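Hypothetical protein (Parabacteroides distasonis, PDB 4H3W) is of unknown function but is probably a secreted protein built from two beta-barrel domains. Local coordinates at residues V252-D255 and V259-D262. Sequence-based numbering, arbitrary orientation.
Sequences VIMD and VPVD
Backbone bonds join I253 and D255 to V261 and V259 where the chain doubles back on itself. V261 N donates to I253 O at 2.7 Å with an N-H...O angle of 164°, and D255 N donates to V259 O at 2.9 Å, slightly straighter. Between these two bonds M254 faces P260 as a non-hydrogen-bonded pair, their CA atoms 4.3 Å apart, and P260 CA makes a CA-H...O contact to I253 O. The D255 carboxylate supplies the third direct bond. Its OD1 takes V259 N at 2.9 Å from above the carboxylate plane, 55° out of it, and also accepts the N-H of N257, so one oxygen holds two backbone amides of the turn. With CG lying between the backbone N and carbonyl carbon (chi1 77°), the carboxylate is set beside the V259 side chain, both oxygens near V259 CB.

The result is a beta hairpin-like turn at the end of strand 246-254: a single antiparallel bridge, M254 with P260, with three residues, 256-258, linking D255 to V259, before the chain runs on to strand 268-269. The other edge of 252-254 is bonded to strand 294-302 and the residue just before it, through D296, H294 and R293.

Two waters extend the pairing. Water 1 accepts from I253 N and donates to V261 O, in the place of a direct bond; water 2 spans D255 OD2 (2.7 Å) and P260 O.

Apolar contacts lie on two faces. On one, the bent selenomethionine chain of M254 lays SE beside the P260 ring, 3.9 Å from CG, while V252 CG1 meets P260 CB at 4.0 Å. On the other, the CG2 methyls of I253 and V261 meet, and I253 is buried against loop residues I263, F265, M289 and A292 and against I295 of strand 294-302.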
ATOM      1  N   VAL A 252     -22.253  -3.537  -3.442  1.00 26.50           N
ATOM      2  CA  VAL A 252     -23.302  -2.877  -2.698  1.00 23.80           C
ATOM      3  C   VAL A 252     -24.132  -2.035  -3.635  1.00 25.57           C
ATOM      4  O   VAL A 252     -23.624  -1.251  -4.427  1.00 28.72           O
ATOM      5  CB  VAL A 252     -22.760  -1.996  -1.551  1.00 29.01           C
ATOM      6  CG1 VAL A 252     -23.914  -1.461  -0.690  1.00 28.27           C
ATOM      7  CG2 VAL A 252     -21.756  -2.778  -0.701  1.00 32.80           C
ATOM      8  N   ILE A 253     -25.443  -2.209  -3.526  1.00 25.74           N
ATOM      9  CA  ILE A 253     -26.375  -1.456  -4.314  1.00 26.71           C
ATOM     10  C   ILE A 253     -26.826  -0.294  -3.455  1.00 29.97           C
ATOM     11  O   ILE A 253     -27.281  -0.521  -2.356  1.00 29.14           O
ATOM     12  CB  ILE A 253     -27.597  -2.313  -4.716  1.00 26.02           C
ATOM     13  CG1 ILE A 253     -27.170  -3.617  -5.415  1.00 28.01           C
ATOM     14  CG2 ILE A 253     -28.544  -1.502  -5.592  1.00 27.59           C
ATOM     15  CD1 ILE A 253     -26.451  -3.402  -6.707  1.00 28.78           C
HETATM   16  N   MSE A 254     -26.735   0.924  -4.003  1.00 31.26           N
HETATM   17  CA  MSE A 254     -27.047   2.159  -3.295  1.00 31.17           C
HETATM   18  C   MSE A 254     -28.236   2.873  -3.906  1.00 28.28           C
HETATM   19  O   MSE A 254     -28.407   2.922  -5.130  1.00 29.41           O
HETATM   20  CB  MSE A 254     -25.874   3.127  -3.403  1.00 31.93           C
HETATM   21  CG  MSE A 254     -24.521   2.597  -2.927  1.00 35.69           C
HETATM   22 SE   MSE A 254     -24.565   2.555  -0.975  0.75 41.65          SE
HETATM   23  CE  MSE A 254     -23.586   4.236  -0.546  1.00 46.48           C
ATOM     24  N   ASP A 255     -29.058   3.479  -3.049  1.00 29.51           N
ATOM     25  CA  ASP A 255     -30.214   4.246  -3.483  1.00 30.01           C
ATOM     26  C   ASP A 255     -29.841   5.708  -3.792  1.00 33.42           C
ATOM     27  O   ASP A 255     -28.655   6.074  -3.731  1.00 31.70           O
ATOM     28  CB  ASP A 255     -31.324   4.106  -2.447  1.00 32.62           C
ATOM     29  CG  ASP A 255     -31.116   4.970  -1.187  1.00 37.45           C
ATOM     30  OD1 ASP A 255     -30.221   5.855  -1.112  1.00 41.51           O
ATOM     31  OD2 ASP A 255     -31.918   4.769  -0.265  1.00 35.92           O
ATOM     32  N   VAL A 259     -27.760   5.528   0.376  1.00 32.13           N
ATOM     33  CA  VAL A 259     -28.036   4.578   1.428  1.00 33.65           C
ATOM     34  C   VAL A 259     -28.128   3.153   0.819  1.00 34.16           C
ATOM     35  O   VAL A 259     -28.788   2.967  -0.195  1.00 31.29           O
ATOM     36  CB  VAL A 259     -29.363   4.885   2.129  1.00 40.70           C
ATOM     37  CG1 VAL A 259     -29.629   3.881   3.258  1.00 39.48           C
ATOM     38  CG2 VAL A 259     -29.371   6.315   2.676  1.00 45.63           C
ATOM     39  N   PRO A 260     -27.497   2.150   1.448  1.00 33.67           N
ATOM     40  CA  PRO A 260     -27.503   0.832   0.819  1.00 32.80           C
ATOM     41  C   PRO A 260     -28.895   0.253   0.713  1.00 34.23           C
ATOM     42  O   PRO A 260     -29.681   0.421   1.594  1.00 28.47           O
ATOM     43  CB  PRO A 260     -26.653  -0.017   1.780  1.00 38.57           C
ATOM     44  CG  PRO A 260     -25.685   0.972   2.354  1.00 36.33           C
ATOM     45  CD  PRO A 260     -26.539   2.203   2.572  1.00 36.99           C
ATOM     46  N   VAL A 261     -29.187  -0.389  -0.410  1.00 34.72           N
ATOM     47  CA  VAL A 261     -30.356  -1.216  -0.543  1.00 30.59           C
ATOM     48  C   VAL A 261     -30.035  -2.478   0.266  1.00 33.48           C
ATOM     49  O   VAL A 261     -28.866  -2.897   0.299  1.00 31.89           O
ATOM     50  CB  VAL A 261     -30.657  -1.500  -2.038  1.00 29.45           C
ATOM     51  CG1 VAL A 261     -31.763  -2.526  -2.182  1.00 28.89           C
ATOM     52  CG2 VAL A 261     -31.017  -0.204  -2.781  1.00 29.78           C
ATOM     53  N   ASP A 262     -31.044  -3.097   0.881  1.00 32.79           N
ATOM     54  CA  ASP A 262     -30.851  -4.284   1.741  1.00 33.43           C
ATOM     55  C   ASP A 262     -30.803  -5.602   0.926  1.00 33.04           C
ATOM     56  O   ASP A 262     -31.688  -6.446   0.977  1.00 31.94           O
ATOM     57  CB  ASP A 262     -31.942  -4.363   2.817  1.00 36.45           C
ATOM     58  CG  ASP A 262     -31.660  -5.448   3.879  1.00 39.47           C
ATOM     59  OD1 ASP A 262     -30.527  -5.948   3.978  1.00 35.81           O
ATOM     60  OD2 ASP A 262     -32.581  -5.821   4.615  1.00 40.45           O
TER
HETATM   61  O   HOH W   1     -26.760  -3.678  -1.556  1.00 32.89           O
HETATM   62  O   HOH W   2     -31.936   2.286   0.869  1.00 41.56           O